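Side-chain contacts in zinc-type alcohol dehydrogenase-like protein YAHK (Escherichia coli, PDB 1UUF), which reduces a wide range of aldehydes to their alcohols as a zinc-dependent enzyme with a strong preference for NADPH over NADH: residues Ser62-Val67 against Glu346-Met351; Pro186-Gln191 against His215-His220. All coordinates share one frame; numbering follows the deposited sequence.

In the fold
Interaction 1 packs helix 61-68 against helix 344-352 through residues 62-67 and 346-351, 279 residues apart at their closest ends. Helix 344-352 comes just before strand 359-363, which pairs with strand 49-58, so the C-terminal end of the chain returns to the GroES-like catalytic domain. Interaction 2 lies beside the parallel Rossmann-type sheet, where the end of helix 176-189, which carries zinc ligand C178 near its start, meets the end of helix 205-216. Along the chain it is nested inside the loop closed by interaction 1. The contact centres are about 29 Å apart, on opposite sides of the chain's centre. Interaction 1 adjoins the catalytic zinc site; interaction 2 is away from both zinc sites.

Interaction 1: residues Ser62-Val67 against Glu346-Met351; sequences SDLHQV and EAYERM
Y348 lays its ring against L64, with D63 and V67 beside it. This is a helix-helix contact in the catalytic domain of a zinc-containing alcohol dehydrogenase. Helix 61-68 follows the catalytic zinc ligand C60; helix 344-352 comes from the C-terminal end of the chain. The short axes pass 10.7 Å apart at a crossing angle of -111°, so the helices meet steeply. The gap is filled largely by one aromatic side chain.

Along 346-351, A347 packs on F360 of strand 359-363, and Y348 then points toward helix 61-68. Its CG is anti to its own carbonyl carbon, which sends the ring out across the gap. L64 CB lies over one face of that ring, 4.0 Å from the Y348 centroid and 18° off the normal, a CH-pi contact. L64 CG is anti to its backbone N (chi1 -174°), and the leucine runs back along the tyrosine in the opposing direction. L64 CD1 thus reaches Y348 CB at 3.6 Å. The V67 and Y348 side chains cross at about a right angle, and CG2 of V67 comes 3.9 Å from Y348 CE2, obliquely to the ring. At the far end of the ring, D63 offers its aliphatic carbon: D63 CB lies 3.4 Å from Y348 OH, a hydroxyl that is hydrogen-bonded to Y149 OH. D63 accepts bonds from C60 N at OD2 and from G81 N at OD1, and its side chain is about 4 Å from those of the zinc ligands C60 and H82, which makes it a second-shell residue tied to the backbone of this site. Last in the walk, M351 sets its SD in the plane of the Y348 ring, at its edge.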
ATOM      1  N   SER A  62       8.324 -22.611  -2.491  1.00 17.40           N
ATOM      2  CA  SER A  62       7.047 -22.916  -3.119  1.00 16.56           C
ATOM      3  C   SER A  62       6.979 -24.385  -3.513  1.00 16.35           C
ATOM      4  O   SER A  62       5.891 -24.965  -3.580  1.00 17.30           O
ATOM      5  CB  SER A  62       6.815 -22.031  -4.347  1.00 16.70           C
ATOM      6  OG  SER A  62       6.540 -20.695  -3.953  1.00 19.06           O
ATOM      7  N   ASP A  63       8.137 -24.992  -3.772  1.00 13.99           N
ATOM      8  CA  ASP A  63       8.179 -26.404  -4.144  1.00 15.36           C
ATOM      9  C   ASP A  63       7.760 -27.219  -2.926  1.00 16.67           C
ATOM     10  O   ASP A  63       6.929 -28.120  -3.012  1.00 16.54           O
ATOM     11  CB  ASP A  63       9.593 -26.843  -4.545  1.00 13.47           C
ATOM     12  CG  ASP A  63      10.143 -26.076  -5.732  1.00 16.73           C
ATOM     13  OD1 ASP A  63       9.350 -25.522  -6.523  1.00 13.75           O
ATOM     14  OD2 ASP A  63      11.384 -26.052  -5.882  1.00 15.68           O
ATOM     15  N   LEU A  64       8.365 -26.885  -1.791  1.00 18.19           N
ATOM     16  CA  LEU A  64       8.097 -27.554  -0.528  1.00 21.10           C
ATOM     17  C   LEU A  64       6.618 -27.438  -0.177  1.00 22.26           C
ATOM     18  O   LEU A  64       5.953 -28.437   0.099  1.00 23.60           O
ATOM     19  CB  LEU A  64       8.961 -26.921   0.566  1.00 21.69           C
ATOM     20  CG  LEU A  64       8.982 -27.518   1.973  1.00 24.36           C
ATOM     21  CD1 LEU A  64      10.197 -26.975   2.714  1.00 24.09           C
ATOM     22  CD2 LEU A  64       7.699 -27.180   2.718  1.00 24.61           C
ATOM     23  N   HIS A  65       6.109 -26.210  -0.200  1.00 23.04           N
ATOM     24  CA  HIS A  65       4.707 -25.945   0.107  1.00 24.52           C
ATOM     25  C   HIS A  65       3.777 -26.760  -0.789  1.00 25.68           C
ATOM     26  O   HIS A  65       2.822 -27.372  -0.313  1.00 24.83           O
ATOM     27  CB  HIS A  65       4.423 -24.446  -0.048  1.00 26.60           C
ATOM     28  CG  HIS A  65       2.975 -24.080   0.074  1.00 29.02           C
ATOM     29  ND1 HIS A  65       2.063 -24.300  -0.934  1.00 29.08           N
ATOM     30  CD2 HIS A  65       2.285 -23.503   1.087  1.00 30.57           C
ATOM     31  CE1 HIS A  65       0.873 -23.873  -0.551  1.00 30.46           C
ATOM     32  NE2 HIS A  65       0.980 -23.386   0.672  1.00 30.53           N
ATOM     33  N   GLN A  66       4.071 -26.779  -2.085  1.00 25.50           N
ATOM     34  CA  GLN A  66       3.254 -27.505  -3.050  1.00 26.13           C
ATOM     35  C   GLN A  66       3.129 -28.998  -2.750  1.00 27.67           C
ATOM     36  O   GLN A  66       2.039 -29.562  -2.825  1.00 26.46           O
ATOM     37  CB  GLN A  66       3.829 -27.319  -4.457  1.00 26.52           C
ATOM     38  CG  GLN A  66       2.863 -27.626  -5.596  1.00 27.85           C
ATOM     39  CD  GLN A  66       1.763 -26.588  -5.729  1.00 27.87           C
ATOM     40  OE1 GLN A  66       0.681 -26.727  -5.157  1.00 29.01           O
ATOM     41  NE2 GLN A  66       2.042 -25.529  -6.480  1.00 27.58           N
ATOM     42  N   VAL A  67       4.240 -29.644  -2.409  1.00 29.01           N
ATOM     43  CA  VAL A  67       4.209 -31.078  -2.132  1.00 31.08           C
ATOM     44  C   VAL A  67       3.820 -31.475  -0.710  1.00 33.04           C
ATOM     45  O   VAL A  67       3.593 -32.655  -0.440  1.00 34.58           O
ATOM     46  CB  VAL A  67       5.567 -31.740  -2.459  1.00 31.65           C
ATOM     47  CG1 VAL A  67       5.799 -31.729  -3.956  1.00 30.47           C
ATOM     48  CG2 VAL A  67       6.688 -31.014  -1.742  1.00 31.33           C
ATOM     49  N   GLU A 346      15.762 -34.009   2.205  1.00 19.63           N
ATOM     50  CA  GLU A 346      16.643 -33.548   3.274  1.00 20.75           C
ATOM     51  C   GLU A 346      16.858 -32.046   3.131  1.00 20.34           C
ATOM     52  O   GLU A 346      16.994 -31.330   4.121  1.00 20.18           O
ATOM     53  CB  GLU A 346      17.995 -34.270   3.213  1.00 23.29           C
ATOM     54  CG  GLU A 346      17.924 -35.782   3.397  1.00 29.16           C
ATOM     55  CD  GLU A 346      17.717 -36.530   2.091  1.00 32.61           C
ATOM     56  OE1 GLU A 346      16.703 -36.283   1.405  1.00 33.69           O
ATOM     57  OE2 GLU A 346      18.578 -37.369   1.749  1.00 36.32           O
ATOM     58  N   ALA A 347      16.890 -31.577   1.889  1.00 19.65           N
ATOM     59  CA  ALA A 347      17.074 -30.159   1.609  1.00 18.74           C
ATOM     60  C   ALA A 347      15.903 -29.362   2.180  1.00 18.91           C
ATOM     61  O   ALA A 347      16.096 -28.318   2.794  1.00 19.37           O
ATOM     62  CB  ALA A 347      17.183 -29.934   0.105  1.00 19.22           C
ATOM     63  N   TYR A 348      14.687 -29.861   1.984  1.00 19.10           N
ATOM     64  CA  TYR A 348      13.513 -29.170   2.503  1.00 20.05           C
ATOM     65  C   TYR A 348      13.633 -28.979   4.009  1.00 21.25           C
ATOM     66  O   TYR A 348      13.393 -27.888   4.525  1.00 22.88           O
ATOM     67  CB  TYR A 348      12.228 -29.951   2.202  1.00 18.82           C
ATOM     68  CG  TYR A 348      11.789 -29.948   0.751  1.00 18.05           C
ATOM     69  CD1 TYR A 348      12.154 -28.917  -0.113  1.00 17.44           C
ATOM     70  CD2 TYR A 348      10.959 -30.955   0.259  1.00 16.96           C
ATOM     71  CE1 TYR A 348      11.701 -28.891  -1.439  1.00 16.64           C
ATOM     72  CE2 TYR A 348      10.500 -30.939  -1.058  1.00 17.61           C
ATOM     73  CZ  TYR A 348      10.876 -29.905  -1.901  1.00 16.16           C
ATOM     74  OH  TYR A 348      10.419 -29.890  -3.198  1.00 14.84           O
ATOM     75  N   GLU A 349      14.010 -30.046   4.706  1.00 23.40           N
ATOM     76  CA  GLU A 349      14.156 -30.001   6.158  1.00 25.18           C
ATOM     77  C   GLU A 349      15.090 -28.872   6.579  1.00 24.49           C
ATOM     78  O   GLU A 349      14.775 -28.099   7.483  1.00 24.09           O
ATOM     79  CB  GLU A 349      14.692 -31.337   6.674  1.00 28.80           C
ATOM     80  CG  GLU A 349      13.907 -32.553   6.196  1.00 33.78           C
ATOM     81  CD  GLU A 349      12.456 -32.543   6.650  1.00 37.21           C
ATOM     82  OE1 GLU A 349      11.697 -33.437   6.221  1.00 40.33           O
ATOM     83  OE2 GLU A 349      12.075 -31.650   7.437  1.00 39.87           O
ATOM     84  N   ARG A 350      16.236 -28.774   5.913  1.00 22.62           N
ATOM     85  CA  ARG A 350      17.207 -27.733   6.227  1.00 22.28           C
ATOM     86  C   ARG A 350      16.672 -26.342   5.892  1.00 22.59           C
ATOM     87  O   ARG A 350      16.924 -25.381   6.617  1.00 23.64           O
ATOM     88  CB  ARG A 350      18.515 -27.996   5.477  1.00 19.89           C
ATOM     89  CG  ARG A 350      19.265 -29.230   5.970  1.00 21.12           C
ATOM     90  CD  ARG A 350      20.547 -29.464   5.189  1.00 21.47           C
ATOM     91  NE  ARG A 350      21.409 -28.285   5.188  1.00 21.42           N
ATOM     92  CZ  ARG A 350      22.495 -28.155   4.434  1.00 20.90           C
ATOM     93  NH1 ARG A 350      22.860 -29.137   3.618  1.00 20.82           N
ATOM     94  NH2 ARG A 350      23.205 -27.035   4.479  1.00 21.44           N
ATOM     95  N   MET A 351      15.932 -26.238   4.792  1.00 22.44           N
ATOM     96  CA  MET A 351      15.365 -24.958   4.381  1.00 23.43           C
ATOM     97  C   MET A 351      14.441 -24.398   5.454  1.00 25.42           C
ATOM     98  O   MET A 351      14.424 -23.192   5.706  1.00 26.33           O
ATOM     99  CB  MET A 351      14.584 -25.123   3.077  1.00 22.61           C
ATOM    100  CG  MET A 351      15.458 -25.383   1.868  1.00 20.98           C
ATOM    101  SD  MET A 351      14.485 -25.772   0.412  1.00 21.70           S
ATOM    102  CE  MET A 351      13.598 -24.225   0.182  1.00 19.85           C
TER

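Interaction 2: residues Pro186-Gln191 against His215-His220; sequences PLRHWQ and HAMGAH
M217 reaches across to L187 and R188 with an extended side chain. Its CB leaves toward helix 176-189, and CG stands anti to the carbonyl carbon (chi1 -72°). CG comes first to the arginine. M217 CG lies 3.8 Å above the plane of the R188 guanidinium, displaced toward the rim, and 3.9 Å from R188 NH1. M217 SD is next, 3.7 Å from L187 CB. The terminal M217 CE ends 3.6 Å from L187 CB and also touches L187 CD1 and R188 NE. The methionine thus fits between a leucine and the flank of an arginine. Each segment includes the end of a helix beside the parallel Rossmann-type sheet, and each helix closes in a Schellman motif, with Q191 and G218 as the positive-phi residues. R188 bends at chi2 (-57°), which brings its tip back over M217. Its NE is hydrogen-bonded to Y184 OH, and F326 makes a cation-pi contact with it. With an alanine here, one side of M217 CG and SD would probably be uncovered, and Y184 OH and F326 would lose their cationic partner. A water donates to M217 O at 2.7 Å and sits at the guanidinium edge, where it accepts a weak bond from R188 NH1 at 3.4 Å.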
ATOM      1  N   PRO A 186      10.142  -5.940  -7.523  1.00  9.32           N
ATOM      2  CA  PRO A 186       9.680  -4.861  -6.645  1.00 10.05           C
ATOM      3  C   PRO A 186      10.747  -3.791  -6.421  1.00 10.43           C
ATOM      4  O   PRO A 186      10.424  -2.623  -6.247  1.00  9.35           O
ATOM      5  CB  PRO A 186       9.291  -5.594  -5.361  1.00  9.59           C
ATOM      6  CG  PRO A 186      10.196  -6.796  -5.360  1.00  9.64           C
ATOM      7  CD  PRO A 186      10.163  -7.230  -6.811  1.00  9.88           C
ATOM      8  N   LEU A 187      12.018  -4.185  -6.425  1.00  8.88           N
ATOM      9  CA  LEU A 187      13.084  -3.207  -6.244  1.00  9.64           C
ATOM     10  C   LEU A 187      13.028  -2.216  -7.398  1.00 10.60           C
ATOM     11  O   LEU A 187      13.200  -1.011  -7.201  1.00 10.49           O
ATOM     12  CB  LEU A 187      14.451  -3.895  -6.198  1.00  8.79           C
ATOM     13  CG  LEU A 187      14.749  -4.654  -4.906  1.00  8.56           C
ATOM     14  CD1 LEU A 187      16.031  -5.464  -5.077  1.00  8.82           C
ATOM     15  CD2 LEU A 187      14.874  -3.663  -3.744  1.00 10.52           C
ATOM     16  N   ARG A 188      12.776  -2.721  -8.602  1.00 11.40           N
ATOM     17  CA  ARG A 188      12.674  -1.854  -9.769  1.00 11.43           C
ATOM     18  C   ARG A 188      11.366  -1.066  -9.744  1.00 12.44           C
ATOM     19  O   ARG A 188      11.351   0.133 -10.016  1.00 12.53           O
ATOM     20  CB  ARG A 188      12.738  -2.665 -11.068  1.00 11.11           C
ATOM     21  CG  ARG A 188      14.120  -3.200 -11.428  1.00 12.38           C
ATOM     22  CD  ARG A 188      15.150  -2.080 -11.537  1.00 15.82           C
ATOM     23  NE  ARG A 188      16.391  -2.536 -12.162  1.00 16.15           N
ATOM     24  CZ  ARG A 188      17.531  -1.849 -12.161  1.00 17.28           C
ATOM     25  NH1 ARG A 188      17.599  -0.667 -11.562  1.00 19.02           N
ATOM     26  NH2 ARG A 188      18.603  -2.339 -12.771  1.00 16.19           N
ATOM     27  N   HIS A 189      10.267  -1.734  -9.408  1.00 11.72           N
ATOM     28  CA  HIS A 189       8.971  -1.057  -9.384  1.00 11.28           C
ATOM     29  C   HIS A 189       8.942   0.121  -8.421  1.00 11.09           C
ATOM     30  O   HIS A 189       8.371   1.171  -8.735  1.00 11.28           O
ATOM     31  CB  HIS A 189       7.850  -2.033  -9.025  1.00 10.98           C
ATOM     32  CG  HIS A 189       6.483  -1.505  -9.326  1.00 11.28           C
ATOM     33  ND1 HIS A 189       5.541  -1.268  -8.348  1.00 14.06           N
ATOM     34  CD2 HIS A 189       5.902  -1.160 -10.499  1.00  9.34           C
ATOM     35  CE1 HIS A 189       4.438  -0.801  -8.906  1.00 12.92           C
ATOM     36  NE2 HIS A 189       4.630  -0.727 -10.211  1.00 15.55           N
ATOM     37  N   TRP A 190       9.552  -0.040  -7.251  1.00 10.19           N
ATOM     38  CA  TRP A 190       9.575   1.044  -6.279  1.00 11.00           C
ATOM     39  C   TRP A 190      10.859   1.864  -6.376  1.00 12.67           C
ATOM     40  O   TRP A 190      11.272   2.546  -5.439  1.00 13.12           O
ATOM     41  CB  TRP A 190       9.323   0.497  -4.871  1.00 10.76           C
ATOM     42  CG  TRP A 190       7.838   0.324  -4.615  1.00 11.45           C
ATOM     43  CD1 TRP A 190       6.953   1.298  -4.231  1.00 12.45           C
ATOM     44  CD2 TRP A 190       7.060  -0.867  -4.810  1.00 10.03           C
ATOM     45  NE1 TRP A 190       5.673   0.783  -4.177  1.00 12.33           N
ATOM     46  CE2 TRP A 190       5.713  -0.542  -4.527  1.00 10.73           C
ATOM     47  CE3 TRP A 190       7.372  -2.179  -5.197  1.00 10.24           C
ATOM     48  CZ2 TRP A 190       4.679  -1.482  -4.617  1.00 10.94           C
ATOM     49  CZ3 TRP A 190       6.342  -3.112  -5.288  1.00 10.04           C
ATOM     50  CH2 TRP A 190       5.012  -2.758  -4.998  1.00 12.08           C
ATOM     51  N   GLN A 191      11.472   1.768  -7.552  1.00 12.77           N
ATOM     52  CA  GLN A 191      12.661   2.521  -7.933  1.00 13.72           C
ATOM     53  C   GLN A 191      13.857   2.566  -6.993  1.00 13.64           C
ATOM     54  O   GLN A 191      14.368   3.648  -6.685  1.00 12.78           O
ATOM     55  CB  GLN A 191      12.230   3.948  -8.277  1.00 17.54           C
ATOM     56  CG  GLN A 191      10.900   3.993  -9.023  1.00 22.54           C
ATOM     57  CD  GLN A 191      10.489   5.390  -9.445  1.00 26.24           C
ATOM     58  OE1 GLN A 191       9.327   5.630  -9.771  1.00 31.64           O
ATOM     59  NE2 GLN A 191      11.442   6.313  -9.459  1.00 28.97           N
ATOM     60  N   HIS A 215      21.888  -3.754  -3.553  1.00 11.58           N
ATOM     61  CA  HIS A 215      23.238  -3.208  -3.492  1.00 14.02           C
ATOM     62  C   HIS A 215      23.741  -2.896  -4.896  1.00 13.90           C
ATOM     63  O   HIS A 215      24.306  -1.827  -5.144  1.00 12.45           O
ATOM     64  CB  HIS A 215      24.186  -4.208  -2.818  1.00 15.73           C
ATOM     65  CG  HIS A 215      25.626  -3.802  -2.875  1.00 19.99           C
ATOM     66  ND1 HIS A 215      26.105  -2.670  -2.252  1.00 20.39           N
ATOM     67  CD2 HIS A 215      26.686  -4.362  -3.504  1.00 21.69           C
ATOM     68  CE1 HIS A 215      27.398  -2.550  -2.495  1.00 21.67           C
ATOM     69  NE2 HIS A 215      27.776  -3.564  -3.253  1.00 22.67           N
ATOM     70  N   ALA A 216      23.528  -3.833  -5.818  1.00 13.64           N
ATOM     71  CA  ALA A 216      23.972  -3.663  -7.197  1.00 13.37           C
ATOM     72  C   ALA A 216      23.257  -2.505  -7.886  1.00 14.30           C
ATOM     73  O   ALA A 216      23.812  -1.873  -8.787  1.00 13.63           O
ATOM     74  CB  ALA A 216      23.756  -4.951  -7.972  1.00 14.20           C
ATOM     75  N   MET A 217      22.025  -2.232  -7.464  1.00 13.49           N
ATOM     76  CA  MET A 217      21.244  -1.140  -8.035  1.00 13.77           C
ATOM     77  C   MET A 217      21.718   0.211  -7.520  1.00 13.62           C
ATOM     78  O   MET A 217      21.283   1.258  -8.001  1.00 14.01           O
ATOM     79  CB  MET A 217      19.766  -1.327  -7.713  1.00 14.19           C
ATOM     80  CG  MET A 217      19.124  -2.456  -8.488  1.00 16.20           C
ATOM     81  SD  MET A 217      17.389  -2.640  -8.056  1.00 16.07           S
ATOM     82  CE  MET A 217      17.068  -4.243  -8.692  1.00 14.88           C
ATOM     83  N   GLY A 218      22.600   0.187  -6.527  1.00 12.72           N
ATOM     84  CA  GLY A 218      23.139   1.424  -5.995  1.00 13.10           C
ATOM     85  C   GLY A 218      22.440   2.048  -4.804  1.00 12.89           C
ATOM     86  O   GLY A 218      22.770   3.166  -4.421  1.00 13.47           O
ATOM     87  N   ALA A 219      21.481   1.345  -4.208  1.00 11.18           N
ATOM     88  CA  ALA A 219      20.777   1.889  -3.055  1.00 12.08           C
ATOM     89  C   ALA A 219      21.600   1.702  -1.785  1.00 12.36           C
ATOM     90  O   ALA A 219      22.552   0.921  -1.763  1.00 14.14           O
ATOM     91  CB  ALA A 219      19.422   1.198  -2.896  1.00 12.49           C
ATOM     92  N   HIS A 220      21.256   2.454  -0.745  1.00 12.90           N
ATOM     93  CA  HIS A 220      21.916   2.301   0.541  1.00 13.43           C
ATOM     94  C   HIS A 220      21.049   1.209   1.151  1.00 13.27           C
ATOM     95  O   HIS A 220      19.861   1.417   1.397  1.00 13.36           O
ATOM     96  CB  HIS A 220      21.821   3.581   1.365  1.00 15.91           C
ATOM     97  CG  HIS A 220      22.448   3.468   2.717  1.00 19.57           C
ATOM     98  ND1 HIS A 220      21.811   2.878   3.787  1.00 22.50           N
ATOM     99  CD2 HIS A 220      23.670   3.843   3.167  1.00 19.90           C
ATOM    100  CE1 HIS A 220      22.611   2.895   4.837  1.00 20.82           C
ATOM    101  NE2 HIS A 220      23.745   3.475   4.488  1.00 22.82           N
TER
HETATM  102  O   HOH W   1      19.672   1.679 -10.170  1.00 33.78           O